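Local coordinates for protein hydrogen peroxide-inducible genes activator (Corynebacterium glutamicum, PDB 6G1D) that probably acts as a LysR-type transcription factor that senses hydrogen peroxide and activates peroxide-inducible genes, at residues B[96-101]-B[124-129]; B[104-109]-B[131-136]; B[116-121]-B[300-305]; B[149-154]-B[285-290]. The protein carries 1 engineered substitution. One frame throughout, in Å; residues are numbered along the deposited sequence. Where two conformers were deposited one is given.

Contact 1 of 4, residues B[96-101]-B[124-129]; sequences GSLTGP and EEYPDL
The Tyr126 ring carries Leu98 on one face. Leu98 CD1 lies 4.0 Å above the ring plane, shifted toward the rim, and makes a CH-pi contact. The CB of Leu98 comes in lower, 3.7 Å from Tyr126 CD1. The two side chains cross obliquely. Tyr126 has its CG anti to the carbonyl carbon (chi1 -59°), which sets the ring with its CD1 side against Leu98.

The other methyl of Leu98 turns to the sheet side. Leu98 CD2 lies 4.0 Å from Leu129 CD1, and the two leucines run alongside each other. Leu129 CD1 also sits close to two backbone oxygens, 3.6 Å from Leu98 O and 3.5 Å from Gly100 O. Thr99 and Asp128 touch through their CB atoms. Thr99 OG1 is engaged by Lys92 O.

A single direct hydrogen bond crosses the contact. Gly100 N donates to Asp128 O at 2.9 Å, and the donor stands above the carbonyl plane. A water adds a second link, donating to Leu98 O and accepting from Asp128 N.

Helix 111-125 ends just before Tyr126, and a type I turn from Tyr126 to Leu129 leads into the next strand. Gly100 and Leu129 form a parallel bridge. Here the crossover of the beta-alpha-beta unit 100-106, 111-125, 129-135 closes: the chain returns from the helix to lie parallel to the strand it left, within the LysR substrate-binding domain.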
loop_
_atom_site.group_PDB
_atom_site.type_symbol
_atom_site.label_atom_id
_atom_site.label_comp_id
_atom_site.label_asym_id
_atom_site.label_seq_id
_atom_site.Cartn_x
_atom_site.Cartn_y
_atom_site.Cartn_z
ATOM N N GLY B 96 -13.963 16.698 34.020
ATOM C CA GLY B 96 -13.188 17.913 33.904
ATOM C C GLY B 96 -12.760 18.324 32.515
ATOM O O GLY B 96 -13.229 17.802 31.507
ATOM N N SER B 97 -11.911 19.338 32.499
ATOM C CA SER B 97 -11.342 19.884 31.300
ATOM C C SER B 97 -9.933 19.344 31.229
ATOM O O SER B 97 -9.163 19.434 32.173
ATOM C CB SER B 97 -11.315 21.388 31.379
ATOM O OG SER B 97 -11.011 21.805 32.690
ATOM N N LEU B 98 -9.612 18.798 30.075
ATOM C CA LEU B 98 -8.337 18.168 29.832
ATOM C C LEU B 98 -8.023 17.029 30.783
ATOM O O LEU B 98 -6.950 16.951 31.351
ATOM C CB LEU B 98 -7.192 19.163 29.662
ATOM C CG LEU B 98 -7.338 19.980 28.393
ATOM C CD1 LEU B 98 -6.171 20.918 28.213
ATOM C CD2 LEU B 98 -7.471 19.057 27.209
ATOM N N THR B 99 -9.023 16.194 31.006
ATOM C CA THR B 99 -8.828 14.983 31.758
ATOM C C THR B 99 -9.234 13.861 30.807
ATOM O O THR B 99 -10.034 14.064 29.859
ATOM C CB THR B 99 -9.679 14.963 33.038
ATOM O OG1 THR B 99 -11.036 15.053 32.689
ATOM C CG2 THR B 99 -9.408 16.182 33.926
ATOM N N GLY B 100 -8.727 12.652 31.052
ATOM C CA GLY B 100 -9.044 11.515 30.223
ATOM C C GLY B 100 -8.338 11.532 28.878
ATOM O O GLY B 100 -7.473 12.372 28.635
ATOM N N PRO B 101 -8.692 10.594 28.000
ATOM C CA PRO B 101 -8.114 10.476 26.666
ATOM C C PRO B 101 -8.301 11.724 25.831
ATOM O O PRO B 101 -9.339 12.357 25.880
ATOM C CB PRO B 101 -8.899 9.319 26.031
ATOM C CG PRO B 101 -9.371 8.510 27.166
ATOM C CD PRO B 101 -9.601 9.474 28.289
ATOM N N GLU B 124 3.026 17.655 33.915
ATOM C CA GLU B 124 3.057 18.442 35.133
ATOM C C GLU B 124 1.716 19.121 35.480
ATOM O O GLU B 124 1.300 19.070 36.623
ATOM C CB GLU B 124 4.213 19.465 35.075
ATOM C CG GLU B 124 4.417 20.294 36.328
ATOM C CD GLU B 124 5.735 21.070 36.362
ATOM O OE1 GLU B 124 6.331 21.099 37.449
ATOM O OE2 GLU B 124 6.170 21.637 35.330
ATOM N N GLU B 125 1.028 19.714 34.503
ATOM C CA GLU B 125 -0.139 20.572 34.773
ATOM C C GLU B 125 -1.509 19.949 34.520
ATOM O O GLU B 125 -2.512 20.460 34.991
ATOM C CB GLU B 125 -0.041 21.869 33.979
ATOM C CG GLU B 125 1.191 22.670 34.349
ATOM C CD GLU B 125 1.410 23.918 33.523
ATOM O OE1 GLU B 125 0.462 24.463 32.946
ATOM O OE2 GLU B 125 2.546 24.403 33.515
ATOM N N TYR B 126 -1.531 18.893 33.719
ATOM C CA TYR B 126 -2.754 18.164 33.427
ATOM C C TYR B 126 -2.508 16.665 33.603
ATOM O O TYR B 126 -2.623 15.885 32.640
ATOM C CB TYR B 126 -3.227 18.492 32.012
ATOM C CG TYR B 126 -3.490 19.957 31.817
ATOM C CD1 TYR B 126 -4.730 20.508 32.132
ATOM C CD2 TYR B 126 -2.477 20.812 31.367
ATOM C CE1 TYR B 126 -4.966 21.858 31.976
ATOM C CE2 TYR B 126 -2.703 22.172 31.206
ATOM C CZ TYR B 126 -3.952 22.679 31.501
ATOM O OH TYR B 126 -4.206 24.010 31.353
ATOM N N PRO B 127 -2.175 16.243 34.837
ATOM C CA PRO B 127 -1.763 14.848 35.081
ATOM C C PRO B 127 -2.822 13.770 34.824
ATOM O O PRO B 127 -2.460 12.609 34.660
ATOM C CB PRO B 127 -1.372 14.845 36.582
ATOM C CG PRO B 127 -2.086 16.012 37.168
ATOM C CD PRO B 127 -2.186 17.045 36.083
ATOM N N ASP B 128 -4.104 14.145 34.796
ATOM C CA ASP B 128 -5.175 13.218 34.436
ATOM C C ASP B 128 -5.444 13.139 32.912
ATOM O O ASP B 128 -6.269 12.333 32.478
ATOM C CB ASP B 128 -6.459 13.572 35.191
ATOM C CG ASP B 128 -6.287 13.519 36.711
ATOM O OD1 ASP B 128 -6.500 14.578 37.334
ATOM O OD2 ASP B 128 -5.955 12.433 37.255
ATOM N N LEU B 129 -4.775 13.973 32.106
ATOM C CA LEU B 129 -4.855 13.876 30.649
ATOM C C LEU B 129 -4.064 12.636 30.197
ATOM O O LEU B 129 -2.977 12.387 30.711
ATOM C CB LEU B 129 -4.309 15.108 29.964
ATOM C CG LEU B 129 -4.580 15.313 28.476
ATOM C CD1 LEU B 129 -6.052 15.495 28.175
ATOM C CD2 LEU B 129 -3.913 16.609 28.029
HETATM O O HOH W 1 -5.613 16.592 34.169
#

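Contact 2 of 4, residues B[104-109]-B[131-136]; sequences VGIIPT and PHIVED. With SO4 (sulfate ion), chain M.
Ile133 overlaps two side chains of the neighbouring strand. Its CD1 meets Val104 CB at 4.2 Å, and its CG2 meets Ile106 CD1. These residues share one face of the sheet, where helix 111-125 packs on Ile106 and Ile133. The CG1 branch of Ile133 lies beside the backbone N (chi1 -55°), and the end of the chain comes back toward Val104.

Strands 100-106 and 129-135 run parallel. Val104 N donates to His132 O at 2.8 Å, and Val134 N to Val104 O. Ile106 N donates to Val134 O, and Asp136 N to Ile106 O at 3.2 Å. Gly105 CA adds a short CA-H...O contact with Val134 O, 3.1 Å.

Past the strand, Pro108 CA lies 3.5 Å from Glu135 OE2, and Pro108 CD lies 3.4 Å from Asp136 O. A water donates to both Pro108 O and Glu135 OE2. Thr109 N donates at 2.9 Å to O1 of a sulfate, probably from the crystallisation liquor. His207, Ser208 and Leu209 bind the same ion. Ser208 is probably the engineered position, so the sulfate appears to mark the peroxide-sensing pocket.

Glu135 is buried, but its carboxylate is well supplied with partners. Ser235 N, Ser236 N and Thr239 OG1 of the second subunit all bond to it. This gathering of donors probably favours the ionised carboxylate and ties the sheet edge to the interface with the second subunit.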
loop_
_atom_site.group_PDB
_atom_site.type_symbol
_atom_site.label_atom_id
_atom_site.label_comp_id
_atom_site.label_asym_id
_atom_site.label_seq_id
_atom_site.Cartn_x
_atom_site.Cartn_y
_atom_site.Cartn_z
ATOM N N VAL B 104 -4.523 13.395 19.646
ATOM C CA VAL B 104 -4.057 14.575 18.936
ATOM C C VAL B 104 -3.323 14.119 17.674
ATOM O O VAL B 104 -2.379 13.349 17.734
ATOM C CB VAL B 104 -3.109 15.389 19.838
ATOM C CG1 VAL B 104 -2.645 16.644 19.143
ATOM C CG2 VAL B 104 -3.829 15.794 21.130
ATOM N N GLY B 105 -3.801 14.578 16.529
ATOM C CA GLY B 105 -3.129 14.365 15.254
ATOM C C GLY B 105 -2.144 15.513 15.076
ATOM O O GLY B 105 -2.467 16.656 15.396
ATOM N N ILE B 106 -0.938 15.208 14.588
ATOM C CA ILE B 106 0.033 16.262 14.297
ATOM C C ILE B 106 0.778 15.940 13.016
ATOM O O ILE B 106 1.182 14.805 12.820
ATOM C CB ILE B 106 1.072 16.430 15.414
ATOM C CG1 ILE B 106 0.423 16.471 16.800
ATOM C CG2 ILE B 106 1.909 17.680 15.177
ATOM C CD1 ILE B 106 1.412 16.524 17.972
ATOM N N ILE B 107 0.986 16.967 12.189
ATOM C CA ILE B 107 1.767 16.832 10.962
ATOM C C ILE B 107 3.257 16.504 11.250
ATOM O O ILE B 107 3.812 16.945 12.276
ATOM C CB ILE B 107 1.634 18.068 10.051
ATOM C CG1 ILE B 107 2.150 19.341 10.725
ATOM C CG2 ILE B 107 0.185 18.262 9.604
ATOM C CD1 ILE B 107 2.223 20.522 9.794
ATOM N N PRO B 108 3.893 15.697 10.379
ATOM C CA PRO B 108 5.230 15.185 10.699
ATOM C C PRO B 108 6.350 16.220 10.812
ATOM O O PRO B 108 7.359 15.933 11.456
ATOM C CB PRO B 108 5.552 14.238 9.536
ATOM C CG PRO B 108 4.295 14.007 8.806
ATOM C CD PRO B 108 3.315 15.055 9.176
ATOM N N THR B 109 6.194 17.380 10.175
ATOM C CA THR B 109 7.182 18.442 10.274
ATOM C C THR B 109 6.928 19.408 11.438
ATOM O O THR B 109 7.608 20.419 11.523
ATOM C CB THR B 109 7.310 19.252 8.954
ATOM O OG1 THR B 109 6.119 20.005 8.717
ATOM C CG2 THR B 109 7.624 18.318 7.786
ATOM N N PRO B 131 -2.766 11.559 26.825
ATOM C CA PRO B 131 -2.627 11.894 25.414
ATOM C C PRO B 131 -2.246 10.679 24.540
ATOM O O PRO B 131 -1.553 9.765 24.971
ATOM C CB PRO B 131 -1.537 12.978 25.419
ATOM C CG PRO B 131 -0.741 12.685 26.655
ATOM C CD PRO B 131 -1.570 11.908 27.606
ATOM N N HIS B 132 -2.777 10.678 23.330
ATOM C CA HIS B 132 -2.470 9.708 22.295
ATOM C C HIS B 132 -2.155 10.562 21.094
ATOM O O HIS B 132 -2.845 11.549 20.830
ATOM C CB HIS B 132 -3.671 8.789 22.066
ATOM C CG HIS B 132 -4.002 7.974 23.268
ATOM N ND1 HIS B 132 -5.106 8.209 24.055
ATOM C CD2 HIS B 132 -3.321 6.970 23.864
ATOM C CE1 HIS B 132 -5.106 7.363 25.068
ATOM N NE2 HIS B 132 -4.033 6.603 24.976
ATOM N N ILE B 133 -1.074 10.212 20.411
ATOM C CA ILE B 133 -0.512 11.035 19.375
ATOM C C ILE B 133 -0.591 10.236 18.097
ATOM O O ILE B 133 -0.172 9.097 18.060
ATOM C CB ILE B 133 0.967 11.406 19.668
ATOM C CG1 ILE B 133 1.093 12.065 21.050
ATOM C CG2 ILE B 133 1.495 12.326 18.580
ATOM C CD1 ILE B 133 0.288 13.353 21.212
ATOM N N VAL B 134 -1.158 10.841 17.059
ATOM C CA VAL B 134 -1.147 10.282 15.733
ATOM C C VAL B 134 -0.416 11.246 14.804
ATOM O O VAL B 134 -0.870 12.351 14.571
ATOM C CB VAL B 134 -2.587 10.043 15.226
ATOM C CG1 VAL B 134 -2.575 9.523 13.796
ATOM C CG2 VAL B 134 -3.275 9.028 16.126
ATOM N N GLU B 135 0.737 10.817 14.323
ATOM C CA GLU B 135 1.569 11.652 13.474
ATOM C C GLU B 135 1.262 11.194 12.053
ATOM O O GLU B 135 1.507 10.043 11.715
ATOM C CB GLU B 135 3.041 11.424 13.782
ATOM C CG GLU B 135 3.968 12.240 12.910
ATOM C CD GLU B 135 5.440 11.950 13.150
ATOM O OE1 GLU B 135 5.793 10.754 13.340
ATOM O OE2 GLU B 135 6.241 12.904 13.098
ATOM N N ASP B 136 0.706 12.070 11.233
ATOM C CA ASP B 136 0.367 11.702 9.849
ATOM C C ASP B 136 0.190 12.972 9.046
ATOM O O ASP B 136 0.076 14.054 9.588
ATOM C CB ASP B 136 -0.911 10.827 9.794
ATOM C CG ASP B 136 -0.900 9.791 8.620
ATOM O OD1 ASP B 136 -0.262 10.011 7.563
ATOM O OD2 ASP B 136 -1.556 8.736 8.746
HETATM S S SO4 M . 3.939 18.105 6.755
HETATM O O1 SO4 M . 4.305 18.535 8.320
HETATM O O2 SO4 M . 2.297 18.009 6.296
HETATM O O3 SO4 M . 4.779 19.254 5.886
HETATM O O4 SO4 M . 4.574 16.625 6.613
HETATM O O HOH W 2 8.404 13.204 11.742
#

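Contact 3 of 4, residues B[116-121]-B[300-305]; sequences PSMLSI and ALILQR
Apolar packing does most of the work between Met118 and Ile121 of one helix and Ile302 and Leu303 of the other. Met118 CG lies 3.8 Å from Leu303 CD2, and the two side chains run alongside each other. Met118 CE reaches the same methyl at 4.0 Å. The CG of Met118 is anti to the backbone N (chi1 178°), and the chain then bends at chi2 and chi3. That bend brings CE back to Leu303. Met118 meets Ile302 at about a right angle, CG to CG2 at 4.1 Å.

Ile121 and Ile302 interleave, each reaching past the other toward the opposite helix. Their CG2 methyls meet at 3.8 Å.

The second kind of contact is apolar against a charged group. Ile121 CD1 lies over one face of the Arg305 guanidinium, offset toward its rim. Ile121 CG2 is 3.9 Å from Arg305 NH1, and Ile121 CG1 is 4.1 Å from Arg305 NH2. The aliphatic part joins in, with Ile121 CD1 at 4.1 Å from Arg305 CB. A bend at chi3 of the arginine folds the head over the isoleucine. Arg305 NH1 makes a salt bridge with Glu125, one turn beyond Ile121, so the charge is paired at the exposed side.

No hydrogen bond links the two segments. Their axes approach to 9.0 Å and cross at 129°. Helix 293-316 packs on helix 111-125 and also on strand 164-179, where Leu303 meets Leu169. Leu98 and Tyr126 pack on Ile302, and the second subunit packs on Pro116 and Leu119.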
loop_
_atom_site.group_PDB
_atom_site.type_symbol
_atom_site.label_atom_id
_atom_site.label_comp_id
_atom_site.label_asym_id
_atom_site.label_seq_id
_atom_site.Cartn_x
_atom_site.Cartn_y
_atom_site.Cartn_z
ATOM N N PRO B 116 8.172 17.390 22.805
ATOM C CA PRO B 116 8.808 17.351 24.132
ATOM C C PRO B 116 8.209 18.333 25.117
ATOM O O PRO B 116 7.885 17.930 26.234
ATOM C CB PRO B 116 10.286 17.634 23.852
ATOM C CG PRO B 116 10.464 17.139 22.445
ATOM C CD PRO B 116 9.169 17.475 21.724
ATOM N N SER B 117 8.024 19.581 24.698
ATOM C CA SER B 117 7.474 20.621 25.583
ATOM C C SER B 117 6.002 20.400 25.836
ATOM O O SER B 117 5.539 20.556 26.971
ATOM C CB SER B 117 7.700 22.042 25.051
ATOM O OG SER B 117 9.065 22.334 24.915
ATOM N N MET B 118 5.235 20.054 24.800
ATOM C CA MET B 118 3.820 19.831 25.030
ATOM C C MET B 118 3.598 18.735 26.055
ATOM O O MET B 118 2.754 18.900 26.959
ATOM C CB MET B 118 3.086 19.518 23.750
ATOM C CG MET B 118 1.603 19.226 23.942
ATOM S SD MET B 118 1.229 17.488 23.689
ATOM C CE MET B 118 1.121 17.597 21.901
ATOM N N LEU B 119 4.300 17.621 25.894
ATOM C CA LEU B 119 4.141 16.476 26.789
ATOM C C LEU B 119 4.603 16.760 28.222
ATOM O O LEU B 119 4.025 16.256 29.159
ATOM C CB LEU B 119 4.853 15.232 26.248
ATOM C CG LEU B 119 4.208 14.642 24.970
ATOM C CD1 LEU B 119 5.047 13.558 24.363
ATOM C CD2 LEU B 119 2.875 14.061 25.290
ATOM N N SER B 120 5.639 17.562 28.382
ATOM C CA SER B 120 6.142 17.927 29.704
ATOM C C SER B 120 5.156 18.859 30.445
ATOM O O SER B 120 4.913 18.669 31.633
ATOM C CB SER B 120 7.541 18.574 29.595
ATOM O OG SER B 120 7.980 18.988 30.859
ATOM N N ILE B 121 4.576 19.831 29.740
ATOM C CA ILE B 121 3.542 20.689 30.305
ATOM C C ILE B 121 2.319 19.888 30.754
ATOM O O ILE B 121 1.761 20.097 31.834
ATOM C CB ILE B 121 3.081 21.750 29.289
ATOM C CG1 ILE B 121 4.192 22.786 29.111
ATOM C CG2 ILE B 121 1.806 22.450 29.752
ATOM C CD1 ILE B 121 3.984 23.703 27.942
ATOM N N ALA B 300 -5.008 24.544 23.091
ATOM C CA ALA B 300 -4.318 25.507 22.227
ATOM C C ALA B 300 -3.308 26.345 23.002
ATOM O O ALA B 300 -2.194 26.609 22.495
ATOM C CB ALA B 300 -5.304 26.427 21.537
ATOM N N LEU B 301 -3.685 26.801 24.202
ATOM C CA LEU B 301 -2.763 27.582 25.019
ATOM C C LEU B 301 -1.487 26.788 25.353
ATOM O O LEU B 301 -0.381 27.356 25.371
ATOM C CB LEU B 301 -3.443 28.081 26.309
ATOM C CG LEU B 301 -4.589 29.093 26.207
ATOM C CD1 LEU B 301 -5.105 29.342 27.639
ATOM C CD2 LEU B 301 -4.134 30.399 25.525
ATOM N N ILE B 302 -1.633 25.492 25.615
ATOM C CA ILE B 302 -0.512 24.602 25.862
ATOM C C ILE B 302 0.408 24.535 24.662
ATOM O O ILE B 302 1.629 24.627 24.797
ATOM C CB ILE B 302 -0.972 23.170 26.246
ATOM C CG1 ILE B 302 -1.725 23.195 27.572
ATOM C CG2 ILE B 302 0.215 22.214 26.353
ATOM C CD1 ILE B 302 -2.346 21.877 27.969
ATOM N N LEU B 303 -0.176 24.369 23.487
ATOM C CA LEU B 303 0.597 24.327 22.258
ATOM C C LEU B 303 1.314 25.660 21.979
ATOM O O LEU B 303 2.432 25.631 21.493
ATOM C CB LEU B 303 -0.275 23.909 21.074
ATOM C CG LEU B 303 -0.805 22.479 21.155
ATOM C CD1 LEU B 303 -1.816 22.226 20.026
ATOM C CD2 LEU B 303 0.341 21.480 21.094
ATOM N N GLN B 304 0.681 26.798 22.257
ATOM C CA GLN B 304 1.352 28.079 22.087
ATOM C C GLN B 304 2.543 28.228 23.030
ATOM O O GLN B 304 3.614 28.765 22.628
ATOM C CB GLN B 304 0.390 29.232 22.276
ATOM C CG GLN B 304 -0.677 29.304 21.161
ATOM C CD GLN B 304 -1.719 30.352 21.478
ATOM O OE1 GLN B 304 -2.221 30.429 22.620
ATOM N NE2 GLN B 304 -2.024 31.183 20.498
ATOM N N ARG B 305 2.387 27.730 24.266
ATOM C CA ARG B 305 3.493 27.741 25.214
ATOM C C ARG B 305 4.598 26.776 24.784
ATOM O O ARG B 305 5.777 27.116 24.844
ATOM C CB ARG B 305 3.009 27.437 26.651
ATOM C CG ARG B 305 2.135 28.511 27.263
ATOM C CD ARG B 305 1.436 28.024 28.530
ATOM N NE ARG B 305 2.392 27.437 29.477
ATOM C CZ ARG B 305 2.089 26.554 30.433
ATOM N NH1 ARG B 305 0.838 26.116 30.622
ATOM N NH2 ARG B 305 3.050 26.080 31.220
#

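Contact 4 of 4, residues B[149-154]-B[285-290]; sequences AIDVAM and VYRSSS
Ala153 and Val285 form an antiparallel hydrogen-bonded pair. Val285 N donates to Ala153 O at 2.7 Å, and Ala153 N returns a bond to Val285 O at 2.8 Å.

Farther along, the Arg287 side chain adds a bond to the backbone of the other segment. Arg287 NH1 donates to Ile150 O at 3.1 Å. The bond lies in the guanidinium plane and in the carbonyl plane, with an N-H...O angle of 156°. The chain bends at chi3 (-66°), which brings the head back to this carbonyl. A water sits over one guanidinium face. It donates to Asp151 O at 2.6 Å and accepts from Arg287 N, so it fills in for a direct strand bond. Asp151 OD2 stays 4.3 Å from Arg287 NH2, too far for a salt bridge and at most a long-range attraction, while its OD1 accepts from Thr103 N.

Packing is modest. Val152 CG1 touches Tyr286 CB at 4.0 Å, and Tyr286 CB also rests 3.7 Å from Asp151 O. The Tyr286 ring meets Phe296 edge-to-face.

Arg287 NH1 also bonds to Leu145 O, near the C-terminal end of helix 138-147. Two carbonyls thus grip one nitrogen, and the helix end would probably stabilise its positive charge.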
loop_
_atom_site.group_PDB
_atom_site.type_symbol
_atom_site.label_atom_id
_atom_site.label_comp_id
_atom_site.label_asym_id
_atom_site.label_seq_id
_atom_site.Cartn_x
_atom_site.Cartn_y
_atom_site.Cartn_z
ATOM N N ALA B 149 -11.758 9.511 14.660
ATOM C CA ALA B 149 -10.645 8.682 15.135
ATOM C C ALA B 149 -9.576 9.498 15.837
ATOM O O ALA B 149 -8.775 8.931 16.552
ATOM C CB ALA B 149 -10.023 7.885 13.987
ATOM N N ILE B 150 -9.529 10.804 15.571
ATOM C CA ILE B 150 -8.800 11.753 16.414
ATOM C C ILE B 150 -9.731 12.881 16.814
ATOM O O ILE B 150 -10.740 13.127 16.150
ATOM C CB ILE B 150 -7.524 12.308 15.743
ATOM C CG1 ILE B 150 -7.868 13.259 14.598
ATOM C CG2 ILE B 150 -6.633 11.168 15.245
ATOM C CD1 ILE B 150 -6.699 13.712 13.745
ATOM N N ASP B 151 -9.361 13.580 17.880
ATOM C CA ASP B 151 -10.163 14.680 18.443
ATOM C C ASP B 151 -9.788 16.049 17.882
ATOM O O ASP B 151 -10.655 16.895 17.580
ATOM C CB ASP B 151 -10.021 14.687 19.974
ATOM C CG ASP B 151 -10.573 13.365 20.630
ATOM O OD1 ASP B 151 -9.828 12.820 21.491
ATOM O OD2 ASP B 151 -11.755 12.887 20.411
ATOM N N VAL B 152 -8.482 16.277 17.762
ATOM C CA VAL B 152 -7.971 17.541 17.241
ATOM C C VAL B 152 -6.771 17.241 16.337
ATOM O O VAL B 152 -6.148 16.194 16.470
ATOM C CB VAL B 152 -7.541 18.517 18.352
ATOM C CG1 VAL B 152 -8.715 18.988 19.137
ATOM C CG2 VAL B 152 -6.511 17.904 19.274
ATOM N N ALA B 153 -6.464 18.168 15.434
ATOM C CA ALA B 153 -5.302 18.034 14.585
ATOM C C ALA B 153 -4.528 19.347 14.554
ATOM O O ALA B 153 -5.107 20.409 14.332
ATOM C CB ALA B 153 -5.729 17.618 13.201
ATOM N N MET B 154 -3.236 19.235 14.670
ATOM C CA MET B 154 -2.369 20.357 14.583
ATOM C C MET B 154 -1.740 20.367 13.195
ATOM O O MET B 154 -1.017 19.511 12.876
ATOM C CB MET B 154 -1.326 20.263 15.670
ATOM C CG MET B 154 -0.376 21.421 15.744
ATOM S SD MET B 154 0.841 21.267 17.052
ATOM C CE MET B 154 2.047 22.308 16.420
ATOM N N VAL B 285 -7.153 22.206 14.630
ATOM C CA VAL B 285 -8.360 21.980 13.840
ATOM C C VAL B 285 -9.204 20.929 14.553
ATOM O O VAL B 285 -8.662 19.913 15.015
ATOM C CB VAL B 285 -7.997 21.529 12.393
ATOM C CG1 VAL B 285 -9.249 21.334 11.550
ATOM C CG2 VAL B 285 -7.124 22.555 11.725
ATOM N N TYR B 286 -10.518 21.175 14.628
ATOM C CA TYR B 286 -11.467 20.198 15.168
ATOM C C TYR B 286 -12.866 20.284 14.540
ATOM O O TYR B 286 -13.185 21.247 13.859
ATOM C CB TYR B 286 -11.562 20.369 16.670
ATOM C CG TYR B 286 -12.177 21.678 17.141
ATOM C CD1 TYR B 286 -11.391 22.776 17.425
ATOM C CD2 TYR B 286 -13.537 21.785 17.368
ATOM C CE1 TYR B 286 -11.939 23.969 17.857
ATOM C CE2 TYR B 286 -14.100 22.954 17.841
ATOM C CZ TYR B 286 -13.302 24.044 18.083
ATOM O OH TYR B 286 -13.896 25.203 18.522
ATOM N N ARG B 287 -13.692 19.266 14.775
ATOM C CA ARG B 287 -15.055 19.203 14.189
ATOM C C ARG B 287 -15.924 20.301 14.776
ATOM O O ARG B 287 -16.004 20.421 15.993
ATOM C CB ARG B 287 -15.727 17.880 14.489
ATOM C CG ARG B 287 -15.089 16.677 13.823
ATOM C CD ARG B 287 -15.826 15.389 14.216
ATOM N NE ARG B 287 -15.714 15.052 15.630
ATOM C CZ ARG B 287 -14.624 14.550 16.235
ATOM N NH1 ARG B 287 -13.509 14.265 15.530
ATOM N NH2 ARG B 287 -14.654 14.303 17.547
ATOM N N SER B 288 -16.565 21.113 13.933
ATOM C CA SER B 288 -17.399 22.216 14.427
ATOM C C SER B 288 -18.637 21.734 15.209
ATOM O O SER B 288 -19.212 22.488 15.986
ATOM C CB SER B 288 -17.798 23.149 13.267
ATOM O OG SER B 288 -18.505 22.428 12.272
ATOM N N SER B 289 -19.016 20.470 15.029
ATOM C CA SER B 289 -20.056 19.856 15.843
ATOM C C SER B 289 -19.601 19.543 17.283
ATOM O O SER B 289 -20.424 19.259 18.120
ATOM C CB SER B 289 -20.517 18.549 15.189
ATOM O OG SER B 289 -19.414 17.653 15.056
ATOM N N SER B 290 -18.300 19.557 17.564
ATOM C CA SER B 290 -17.813 19.207 18.886
ATOM C C SER B 290 -18.346 20.170 19.949
ATOM O O SER B 290 -18.530 21.365 19.699
ATOM C CB SER B 290 -16.272 19.218 18.918
ATOM O OG SER B 290 -15.765 18.921 20.206
HETATM O O HOH W 3 -13.140 17.263 16.993
#

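All four contacts belong to the LysR substrate-binding domain. Contacts 2, 3 and 4 are buried, and contact 1 is partly so. Contacts 1 and 2 hold the same beta-alpha-beta unit: contact 1 lies at the end of the sheet where the helix returns to the second strand, contact 2 near the chain centre. Contacts 2 and 4 rest on backbone hydrogen bonds, parallel in one and antiparallel in the other. Gly105 joins them through probable bonds with Val152 and Met154. Contact 3 has no hydrogen bond and works almost entirely through apolar side chains. Contact 1 mixes one bond, a water and a CH-pi contact. Contacts 2 and 3 also meet the second subunit.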